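5' nucleotidase family protein (Staphylococcus aureus subsp. aureus, PDB 4Q7F) belongs to the two-domain 5'-nucleotidase family, in which a calcineurin-like phosphoesterase domain carries two metal ions and is followed by a second, family-specific domain. Local coordinates at residues Gly105-His110 against Thr141-Gly146; Gly71-Gly76 against Lys120-Arg125; Leu131-Tyr136 against Phe185-Gln190. All coordinates share one frame; numbering follows the deposited sequence.

Overall arrangement
All three contacts lie in the calcineurin-like domain. Contact 1 lies between the others, its centre about 10 Å from each of theirs, which are about 20 Å apart. Along the chain, contact 1 interleaves with each of the other two, while contact 2 closes before contact 3 opens. Contacts 1 and 2 share the magnesium ion and a water on it, and His-110 N is probably hydrogen-bonded to Asp-72 OD1. Helix 116-125 supplies one side of contact 2 and also packs on Leu-107, Leu-142 and Thr-143 of contact 1. Backbone bonds tie contact 1 to contact 3, Gly-105 to Leu-131 and Leu-142 to Ile-135. The series thus leads from the metal site, through buried packing, to helix 184-198.

Contact 1: residues Gly105-His110 against Thr141-Gly146; sequences GTLGNH and TLTDNG. With MG (magnesium ion), chain B; 3D1 ((2R,3S,5R)-5-(6-amino-9H-purin-9-yl)-tetrahydro-2-(hydroxymethyl)furan-3-ol), chain D.
Leu-107 carries this contact toward Leu-142 and Thr-143. Its CB points at 141-146, and with CG anti to the carbonyl carbon (chi1 -68°) and CD1 continuing the extended chain, one methyl does all the touching. CD1 meets Thr-143 CG2 tip to tip at 3.9 Å. The same methyl lies 4.1 Å from Leu-142 CD2, the two leucine side chains crossing at about a right angle. Thr-143 is held in place by its hydroxyl: OG1 donates to Asn-145 O at 2.9 Å, well above that carbonyl's plane, which leaves CG2 to face the leucine.

Further along 105-110 the chain runs into the Gly-Asn-His-Glu signature of calcineurin-like metallophosphoesterases. Asn-109 OD1 binds the magnesium ion at 2.3 Å, sharing it with Asp-72, His-207 and His-247. His-110 NE2 is hydrogen-bonded to O3' of 3D1 at 2.8 Å, the ligand atom lying near the ring plane, at its edge. A metal-bound water also reaches O3', at 2.7 Å. Leu-107 additionally packs on Val-130 and on Leu-119 of helix 116-125, the helix that Leu-142 and Thr-143 also touch, so the contact lies where the loop after strand 104-105, helix 116-125 and the loop between strands 140-141 and 147-152 come together.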
loop_
_atom_site.group_PDB
_atom_site.type_symbol
_atom_site.label_atom_id
_atom_site.label_comp_id
_atom_site.label_asym_id
_atom_site.label_seq_id
_atom_site.Cartn_x
_atom_site.Cartn_y
_atom_site.Cartn_z
ATOM N N GLY A 105 -7.038 -11.438 12.674
ATOM C CA GLY A 105 -6.668 -10.454 11.658
ATOM C C GLY A 105 -7.430 -10.601 10.365
ATOM O O GLY A 105 -8.352 -11.433 10.246
ATOM N N THR A 106 -7.061 -9.748 9.406
ATOM C CA THR A 106 -7.634 -9.725 8.094
ATOM C C THR A 106 -6.515 -9.662 7.031
ATOM O O THR A 106 -5.320 -9.443 7.350
ATOM C CB THR A 106 -8.532 -8.483 7.890
ATOM O OG1 THR A 106 -7.752 -7.298 8.041
ATOM C CG2 THR A 106 -9.683 -8.484 8.883
ATOM N N LEU A 107 -6.917 -9.833 5.776
ATOM C CA LEU A 107 -6.004 -9.797 4.658
ATOM C C LEU A 107 -6.074 -8.474 3.970
ATOM O O LEU A 107 -7.163 -7.949 3.716
ATOM C CB LEU A 107 -6.367 -10.860 3.619
ATOM C CG LEU A 107 -6.205 -12.325 3.967
ATOM C CD1 LEU A 107 -6.782 -13.148 2.839
ATOM C CD2 LEU A 107 -4.741 -12.667 4.217
ATOM N N GLY A 108 -4.892 -7.934 3.684
ATOM C CA GLY A 108 -4.760 -6.716 2.905
ATOM C C GLY A 108 -4.280 -7.107 1.514
ATOM O O GLY A 108 -3.891 -8.256 1.286
ATOM N N ASN A 109 -4.323 -6.166 0.561
ATOM C CA ASN A 109 -3.889 -6.473 -0.781
ATOM C C ASN A 109 -2.426 -6.888 -0.909
ATOM O O ASN A 109 -2.093 -7.720 -1.754
ATOM C CB ASN A 109 -4.171 -5.304 -1.750
ATOM C CG ASN A 109 -3.527 -4.006 -1.305
ATOM O OD1 ASN A 109 -3.910 -3.429 -0.283
ATOM N ND2 ASN A 109 -2.594 -3.504 -2.105
ATOM N N HIS A 110 -1.557 -6.301 -0.101
ATOM C CA HIS A 110 -0.125 -6.608 -0.140
ATOM C C HIS A 110 0.242 -7.986 0.375
ATOM O O HIS A 110 1.368 -8.447 0.177
ATOM C CB HIS A 110 0.689 -5.473 0.516
ATOM C CG HIS A 110 0.577 -4.183 -0.226
ATOM N ND1 HIS A 110 1.255 -3.954 -1.401
ATOM C CD2 HIS A 110 -0.177 -3.078 -0.006
ATOM C CE1 HIS A 110 0.948 -2.755 -1.860
ATOM N NE2 HIS A 110 0.060 -2.213 -1.046
ATOM N N THR A 141 -14.011 -19.919 0.626
ATOM C CA THR A 141 -13.151 -18.816 1.031
ATOM C C THR A 141 -11.687 -19.259 1.051
ATOM O O THR A 141 -11.378 -20.397 1.378
ATOM C CB THR A 141 -13.554 -18.240 2.404
ATOM O OG1 THR A 141 -13.570 -19.291 3.386
ATOM C CG2 THR A 141 -14.942 -17.582 2.329
ATOM N N LEU A 142 -10.806 -18.358 0.638
ATOM C CA LEU A 142 -9.366 -18.607 0.662
ATOM C C LEU A 142 -8.965 -18.951 2.093
ATOM O O LEU A 142 -8.269 -19.934 2.324
ATOM C CB LEU A 142 -8.609 -17.375 0.165
ATOM C CG LEU A 142 -7.098 -17.333 0.410
ATOM C CD1 LEU A 142 -6.368 -18.514 -0.211
ATOM C CD2 LEU A 142 -6.541 -16.016 -0.103
ATOM N N THR A 143 -9.414 -18.128 3.045
ATOM C CA THR A 143 -9.152 -18.361 4.480
ATOM C C THR A 143 -10.128 -19.383 5.031
ATOM O O THR A 143 -11.209 -19.598 4.463
ATOM C CB THR A 143 -9.259 -17.072 5.328
ATOM O OG1 THR A 143 -10.531 -16.422 5.124
ATOM C CG2 THR A 143 -8.160 -16.111 4.970
ATOM N N ASP A 144 -9.739 -20.038 6.122
ATOM C CA ASP A 144 -10.613 -21.018 6.757
ATOM C C ASP A 144 -11.974 -20.412 7.079
ATOM O O ASP A 144 -13.000 -21.036 6.858
ATOM C CB ASP A 144 -9.986 -21.567 8.048
ATOM C CG ASP A 144 -8.745 -22.408 7.792
ATOM O OD1 ASP A 144 -8.525 -22.820 6.645
ATOM O OD2 ASP A 144 -7.987 -22.666 8.743
ATOM N N ASN A 145 -11.984 -19.202 7.617
ATOM C CA ASN A 145 -13.235 -18.549 7.973
ATOM C C ASN A 145 -13.244 -17.080 7.643
ATOM O O ASN A 145 -12.203 -16.465 7.434
ATOM C CB ASN A 145 -13.500 -18.696 9.463
ATOM C CG ASN A 145 -13.947 -20.090 9.851
ATOM O OD1 ASN A 145 -15.070 -20.489 9.571
ATOM N ND2 ASN A 145 -13.089 -20.811 10.537
ATOM N N GLY A 146 -14.447 -16.534 7.598
ATOM C CA GLY A 146 -14.647 -15.129 7.366
ATOM C C GLY A 146 -15.367 -14.477 8.525
ATOM O O GLY A 146 -15.362 -13.257 8.643
HETATM MG MG MG B . -3.773 -1.952 1.419
HETATM O "O5'" 3D1 D . -4.355 1.625 -3.830
HETATM C "C5'" 3D1 D . -3.083 1.264 -4.361
HETATM C "C4'" 3D1 D . -2.345 0.344 -3.404
HETATM O "O4'" 3D1 D . -1.233 -0.175 -4.119
HETATM C "C1'" 3D1 D . 0.007 0.322 -3.605
HETATM N N9 3D1 D . 0.901 0.674 -4.742
HETATM C C4 3D1 D . 1.668 -0.232 -5.333
HETATM N N3 3D1 D . 1.865 -1.556 -5.139
HETATM C C2 3D1 D . 2.729 -2.237 -5.915
HETATM N N1 3D1 D . 3.429 -1.655 -6.926
HETATM C C6 3D1 D . 3.320 -0.340 -7.224
HETATM N N6 3D1 D . 4.037 0.201 -8.247
HETATM C C5 3D1 D . 2.380 0.467 -6.416
HETATM N N7 3D1 D . 1.980 1.754 -6.367
HETATM C C8 3D1 D . 1.076 1.872 -5.361
HETATM C "C2'" 3D1 D . -0.342 1.446 -2.639
HETATM C "C3'" 3D1 D . -1.724 1.015 -2.185
HETATM O "O3'" 3D1 D . -1.576 0.058 -1.115
HETATM O O HOH W 1 -2.620 0.059 1.405
#

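Contact 2: residues Gly71-Gly76 against Lys120-Arg125. With MN (manganese (II) ion), chain C; MG (magnesium ion), chain B.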
loop_
_atom_site.group_PDB
_atom_site.type_symbol
_atom_site.label_atom_id
_atom_site.label_comp_id
_atom_site.label_asym_id
_atom_site.label_seq_id
_atom_site.Cartn_x
_atom_site.Cartn_y
_atom_site.Cartn_z
ATOM N N GLY A 71 -4.591 -6.091 8.299
ATOM C CA GLY A 71 -4.048 -6.228 6.941
ATOM C C GLY A 71 -2.832 -5.414 6.549
ATOM O O GLY A 71 -2.490 -4.418 7.178
ATOM N N ASP A 72 -2.196 -5.851 5.468
ATOM C CA ASP A 72 -0.979 -5.219 4.947
ATOM C C ASP A 72 0.116 -5.357 5.968
ATOM O O ASP A 72 0.735 -4.367 6.391
ATOM C CB ASP A 72 -1.196 -3.759 4.516
ATOM C CG ASP A 72 -1.760 -3.643 3.097
ATOM O OD1 ASP A 72 -2.076 -4.695 2.484
ATOM O OD2 ASP A 72 -1.898 -2.501 2.602
ATOM N N PHE A 73 0.365 -6.603 6.342
ATOM C CA PHE A 73 1.378 -6.928 7.325
ATOM C C PHE A 73 2.550 -7.727 6.767
ATOM O O PHE A 73 3.587 -7.841 7.409
ATOM C CB PHE A 73 0.770 -7.746 8.481
ATOM C CG PHE A 73 0.289 -9.126 8.092
ATOM C CD1 PHE A 73 1.144 -10.218 8.148
ATOM C CD2 PHE A 73 -1.012 -9.332 7.684
ATOM C CE1 PHE A 73 0.710 -11.466 7.797
ATOM C CE2 PHE A 73 -1.461 -10.587 7.355
ATOM C CZ PHE A 73 -0.596 -11.659 7.400
ATOM N N LEU A 74 2.412 -8.256 5.574
ATOM C CA LEU A 74 3.433 -9.162 5.034
ATOM C C LEU A 74 4.410 -8.517 4.072
ATOM O O LEU A 74 5.442 -9.091 3.754
ATOM C CB LEU A 74 2.695 -10.340 4.392
ATOM C CG LEU A 74 3.435 -11.598 3.987
ATOM C CD1 LEU A 74 4.139 -12.229 5.177
ATOM C CD2 LEU A 74 2.400 -12.549 3.391
ATOM N N GLN A 75 4.097 -7.310 3.625
ATOM C CA GLN A 75 4.943 -6.578 2.684
ATOM C C GLN A 75 5.003 -5.110 3.079
ATOM O O GLN A 75 4.078 -4.585 3.699
ATOM C CB GLN A 75 4.348 -6.699 1.271
ATOM C CG GLN A 75 5.135 -6.020 0.138
ATOM C CD GLN A 75 4.942 -4.508 0.060
ATOM O OE1 GLN A 75 3.951 -3.959 0.554
ATOM N NE2 GLN A 75 5.890 -3.826 -0.580
ATOM N N GLY A 76 6.101 -4.444 2.731
ATOM C CA GLY A 76 6.169 -3.027 2.936
ATOM C C GLY A 76 7.513 -2.459 3.254
ATOM O O GLY A 76 7.919 -1.497 2.654
ATOM N N LYS A 120 -0.277 -18.489 1.879
ATOM C CA LYS A 120 -0.868 -19.660 2.520
ATOM C C LYS A 120 0.041 -20.205 3.621
ATOM O O LYS A 120 -0.437 -20.527 4.719
ATOM C CB LYS A 120 -1.201 -20.757 1.503
ATOM C CG LYS A 120 -2.341 -20.423 0.538
ATOM C CD LYS A 120 -2.702 -21.646 -0.288
ATOM C CE LYS A 120 -3.868 -21.388 -1.225
ATOM N NZ LYS A 120 -4.137 -22.562 -2.113
ATOM N N ASP A 121 1.337 -20.338 3.324
ATOM C CA ASP A 121 2.319 -20.797 4.323
ATOM C C ASP A 121 2.321 -19.868 5.562
ATOM O O ASP A 121 2.430 -20.319 6.710
ATOM C CB ASP A 121 3.715 -20.823 3.713
ATOM C CG ASP A 121 4.770 -21.223 4.704
ATOM O OD1 ASP A 121 4.747 -22.387 5.153
ATOM O OD2 ASP A 121 5.639 -20.368 5.040
ATOM N N THR A 122 2.236 -18.566 5.308
ATOM C CA THR A 122 2.189 -17.568 6.364
ATOM C C THR A 122 0.955 -17.790 7.262
ATOM O O THR A 122 1.075 -17.913 8.518
ATOM C CB THR A 122 2.216 -16.141 5.755
ATOM O OG1 THR A 122 3.489 -15.923 5.139
ATOM C CG2 THR A 122 2.005 -15.079 6.795
ATOM N N LEU A 123 -0.218 -17.936 6.646
ATOM C CA LEU A 123 -1.429 -18.124 7.434
ATOM C C LEU A 123 -1.376 -19.348 8.334
ATOM O O LEU A 123 -1.905 -19.314 9.443
ATOM C CB LEU A 123 -2.682 -18.183 6.562
ATOM C CG LEU A 123 -2.922 -16.942 5.680
ATOM C CD1 LEU A 123 -4.250 -17.036 4.940
ATOM C CD2 LEU A 123 -2.867 -15.689 6.506
ATOM N N ARG A 124 -0.754 -20.430 7.865
ATOM C CA ARG A 124 -0.688 -21.642 8.684
ATOM C C ARG A 124 0.374 -21.554 9.786
ATOM O O ARG A 124 0.308 -22.292 10.755
ATOM C CB ARG A 124 -0.555 -22.926 7.832
ATOM C CG ARG A 124 0.620 -23.020 6.875
ATOM C CD ARG A 124 0.628 -24.374 6.139
ATOM N NE ARG A 124 1.617 -24.396 5.056
ATOM C CZ ARG A 124 1.370 -24.131 3.769
ATOM N NH1 ARG A 124 2.370 -24.162 2.896
ATOM N NH2 ARG A 124 0.145 -23.835 3.338
ATOM N N ARG A 125 1.337 -20.648 9.634
ATOM C CA ARG A 125 2.380 -20.447 10.641
ATOM C C ARG A 125 1.875 -19.520 11.808
ATOM O O ARG A 125 2.379 -19.590 12.926
ATOM C CB ARG A 125 3.652 -19.851 10.021
ATOM C CG ARG A 125 4.474 -20.807 9.162
ATOM C CD ARG A 125 5.653 -20.066 8.507
ATOM N NE ARG A 125 6.478 -20.926 7.643
ATOM C CZ ARG A 125 7.438 -21.754 8.067
ATOM N NH1 ARG A 125 7.714 -21.882 9.359
ATOM N NH2 ARG A 125 8.121 -22.478 7.187
HETATM MN MN MN C . -1.301 -0.488 3.161
HETATM MG MG MG B . -3.773 -1.952 1.419
HETATM O O HOH W 1 -2.620 0.059 1.405
HETATM O O HOH W 2 -0.090 0.115 1.130
#
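In the metal-bearing loop that follows strand 65-69 of the calcineurin-like fold, Phe-73 and Leu-74 meet Thr-122 on helix 116-125. Thr-122 CG2 lies at the edge of the Phe-73 ring, near its plane, 4.0 Å from CE1. Leu-74 comes tip to tip with the same threonine: its CD1 sits 3.8 Å from OG1 and 3.9 Å from CG2, reached with CG anti to the backbone N (chi1 -167°). The Thr-122 hydroxyl has its polar partner in Ser-90 OG, so toward Leu-74 it offers only van der Waals contact.

Just before these two residues stands the Gly-Asp signature of this superfamily. Gly-71 takes backbone angles at which a CB would press on the carbonyl O of the residue before, so the position calls for glycine. Asp-72 OD2 bridges both metals, at 2.2 Å from the manganese ion and 2.3 Å from the magnesium ion. Glu-111 accepts hydrogen bonds from the backbone N of Asp-72 and of Phe-73, which probably steadies the backbone there. On the helix, Arg-125 NE donates to Asp-121 OD2 at 2.8 Å (161°); OD2 lies in the guanidinium plane, but NE approaches it from the syn side, tilted some 28° out of the carboxylate plane.

Contact 3: residues Leu131-Tyr136 against Phe185-Gln190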
loop_
_atom_site.group_PDB
_atom_site.type_symbol
_atom_site.label_atom_id
_atom_site.label_comp_id
_atom_site.label_asym_id
_atom_site.label_seq_id
_atom_site.Cartn_x
_atom_site.Cartn_y
_atom_site.Cartn_z
ATOM N N LEU A 131 -9.378 -13.577 9.076
ATOM C CA LEU A 131 -10.758 -13.635 8.609
ATOM C C LEU A 131 -10.945 -12.862 7.311
ATOM O O LEU A 131 -10.645 -11.675 7.257
ATOM C CB LEU A 131 -11.689 -13.077 9.687
ATOM C CG LEU A 131 -11.648 -13.816 11.041
ATOM C CD1 LEU A 131 -12.470 -13.048 12.068
ATOM C CD2 LEU A 131 -12.155 -15.242 10.917
ATOM N N CYS A 132 -11.413 -13.557 6.275
ATOM C CA CYS A 132 -11.688 -12.925 4.962
ATOM C C CYS A 132 -12.897 -13.598 4.338
ATOM O O CYS A 132 -12.790 -14.694 3.787
ATOM C CB CYS A 132 -10.494 -13.037 4.038
ATOM S SG CYS A 132 -10.789 -12.203 2.461
ATOM N N ALA A 133 -14.048 -12.939 4.416
ATOM C CA ALA A 133 -15.287 -13.514 3.891
ATOM C C ALA A 133 -15.576 -13.255 2.402
ATOM O O ALA A 133 -16.458 -13.901 1.808
ATOM C CB ALA A 133 -16.462 -13.025 4.737
ATOM N N ASN A 134 -14.829 -12.357 1.774
ATOM C CA ASN A 134 -15.139 -12.019 0.387
ATOM C C ASN A 134 -14.102 -12.366 -0.688
ATOM O O ASN A 134 -14.215 -11.917 -1.838
ATOM C CB ASN A 134 -15.525 -10.543 0.309
ATOM C CG ASN A 134 -14.362 -9.619 0.566
ATOM O OD1 ASN A 134 -13.503 -9.907 1.382
ATOM N ND2 ASN A 134 -14.324 -8.503 -0.151
ATOM N N ILE A 135 -13.095 -13.157 -0.342
ATOM C CA ILE A 135 -12.107 -13.596 -1.324
ATOM C C ILE A 135 -12.211 -15.098 -1.366
ATOM O O ILE A 135 -11.951 -15.787 -0.356
ATOM C CB ILE A 135 -10.666 -13.191 -0.977
ATOM C CG1 ILE A 135 -10.521 -11.675 -1.009
ATOM C CG2 ILE A 135 -9.688 -13.826 -1.958
ATOM C CD1 ILE A 135 -9.119 -11.168 -0.735
ATOM N N TYR A 136 -12.623 -15.615 -2.515
ATOM C CA TYR A 136 -12.788 -17.053 -2.689
ATOM C C TYR A 136 -11.676 -17.678 -3.502
ATOM O O TYR A 136 -11.146 -17.068 -4.462
ATOM C CB TYR A 136 -14.125 -17.349 -3.375
ATOM C CG TYR A 136 -15.336 -17.360 -2.467
ATOM C CD1 TYR A 136 -15.712 -16.236 -1.734
ATOM C CD2 TYR A 136 -16.147 -18.489 -2.389
ATOM C CE1 TYR A 136 -16.837 -16.258 -0.912
ATOM C CE2 TYR A 136 -17.278 -18.510 -1.591
ATOM C CZ TYR A 136 -17.619 -17.398 -0.855
ATOM O OH TYR A 136 -18.753 -17.449 -0.061
ATOM N N PHE A 185 -19.250 -4.742 0.146
ATOM C CA PHE A 185 -20.605 -4.299 0.442
ATOM C C PHE A 185 -21.600 -5.445 0.295
ATOM O O PHE A 185 -22.471 -5.643 1.156
ATOM C CB PHE A 185 -21.020 -3.169 -0.508
ATOM C CG PHE A 185 -22.430 -2.690 -0.299
ATOM C CD1 PHE A 185 -23.499 -3.416 -0.786
ATOM C CD2 PHE A 185 -22.684 -1.513 0.382
ATOM C CE1 PHE A 185 -24.799 -2.987 -0.588
ATOM C CE2 PHE A 185 -23.982 -1.070 0.572
ATOM C CZ PHE A 185 -25.041 -1.810 0.089
ATOM N N GLU A 186 -21.491 -6.182 -0.812
ATOM C CA GLU A 186 -22.429 -7.279 -1.097
ATOM C C GLU A 186 -22.309 -8.426 -0.106
ATOM O O GLU A 186 -23.315 -8.969 0.335
ATOM C CB GLU A 186 -22.249 -7.811 -2.515
ATOM C CG GLU A 186 -22.560 -6.794 -3.600
ATOM C CD GLU A 186 -22.386 -7.356 -4.995
ATOM O OE1 GLU A 186 -22.273 -8.599 -5.139
ATOM O OE2 GLU A 186 -22.369 -6.548 -5.946
ATOM N N ILE A 187 -21.083 -8.804 0.231
ATOM C CA ILE A 187 -20.891 -9.894 1.189
ATOM C C ILE A 187 -21.399 -9.473 2.574
ATOM O O ILE A 187 -22.019 -10.271 3.286
ATOM C CB ILE A 187 -19.430 -10.365 1.226
ATOM C CG1 ILE A 187 -19.026 -10.925 -0.140
ATOM C CG2 ILE A 187 -19.225 -11.416 2.307
ATOM C CD1 ILE A 187 -19.927 -12.027 -0.676
ATOM N N LEU A 188 -21.139 -8.227 2.955
ATOM C CA LEU A 188 -21.620 -7.726 4.230
ATOM C C LEU A 188 -23.141 -7.774 4.243
ATOM O O LEU A 188 -23.742 -8.307 5.177
ATOM C CB LEU A 188 -21.139 -6.288 4.496
ATOM C CG LEU A 188 -21.657 -5.645 5.796
ATOM C CD1 LEU A 188 -21.267 -6.469 7.009
ATOM C CD2 LEU A 188 -21.117 -4.232 5.922
ATOM N N GLN A 189 -23.748 -7.213 3.198
ATOM C CA GLN A 189 -25.196 -7.175 3.056
ATOM C C GLN A 189 -25.834 -8.551 3.203
ATOM O O GLN A 189 -26.899 -8.699 3.806
ATOM C CB GLN A 189 -25.568 -6.613 1.684
ATOM C CG GLN A 189 -27.071 -6.511 1.466
ATOM C CD GLN A 189 -27.416 -5.882 0.140
ATOM O OE1 GLN A 189 -28.230 -4.975 0.075
ATOM N NE2 GLN A 189 -26.776 -6.345 -0.923
ATOM N N GLN A 190 -25.175 -9.550 2.638
ATOM C CA GLN A 190 -25.679 -10.910 2.675
ATOM C C GLN A 190 -25.498 -11.570 4.050
ATOM O O GLN A 190 -26.356 -12.323 4.479
ATOM C CB GLN A 190 -25.025 -11.716 1.554
ATOM C CG GLN A 190 -25.423 -11.184 0.175
ATOM C CD GLN A 190 -24.532 -11.678 -0.947
ATOM O OE1 GLN A 190 -23.834 -12.682 -0.807
ATOM N NE2 GLN A 190 -24.558 -10.975 -2.077
#
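Asn-134 ND2 is held by two carbonyls, Thr-163 O and His-182 O, and this double grip fixes the amide while the aliphatic base of the same side chain packs on Ile-187. The CB of Asn-134 heads for the helix, but the side chain then turns away: CG sits between the backbone N and the carbonyl carbon (chi1 69°), which carries the amide to its carbonyl partners. What remains against Ile-187 is the CB itself, 3.6 Å from CG1 and 4.0 Å from CB of the isoleucine.

Ile-187 meets the other segment with two branches. CG1, placed anti to its own carbonyl carbon (chi1 -63°), lies against Asn-134, whereas CG2 goes to Ala-133, 4.0 Å from the methyl CB and 3.8 Å from the carbonyl O. One branched side chain therefore straddles two successive residues, and the backbones come close, with the CA atoms of Asn-134 and Ile-187 6.2 Å apart. The contact across the two segments is purely van der Waals, and all three touching residues are buried.

Residues 131-136 run into strand 135-137, the middle strand of a three-stranded antiparallel sheet, with 140-141 along one edge of it and 179-181 along the other. Strand 155-163 of the six-stranded sheet also touches these residues, Ile-160 at Ala-133 and Leu-162 at Asn-134, while Ile-187 rests in addition on His-182, whose ring meets that of Tyr-136 edge-to-face. Phe-185 and Leu-188 pack against helix 229-236, so helix 184-198 lies between that helix and the chain leading into strand 135-137.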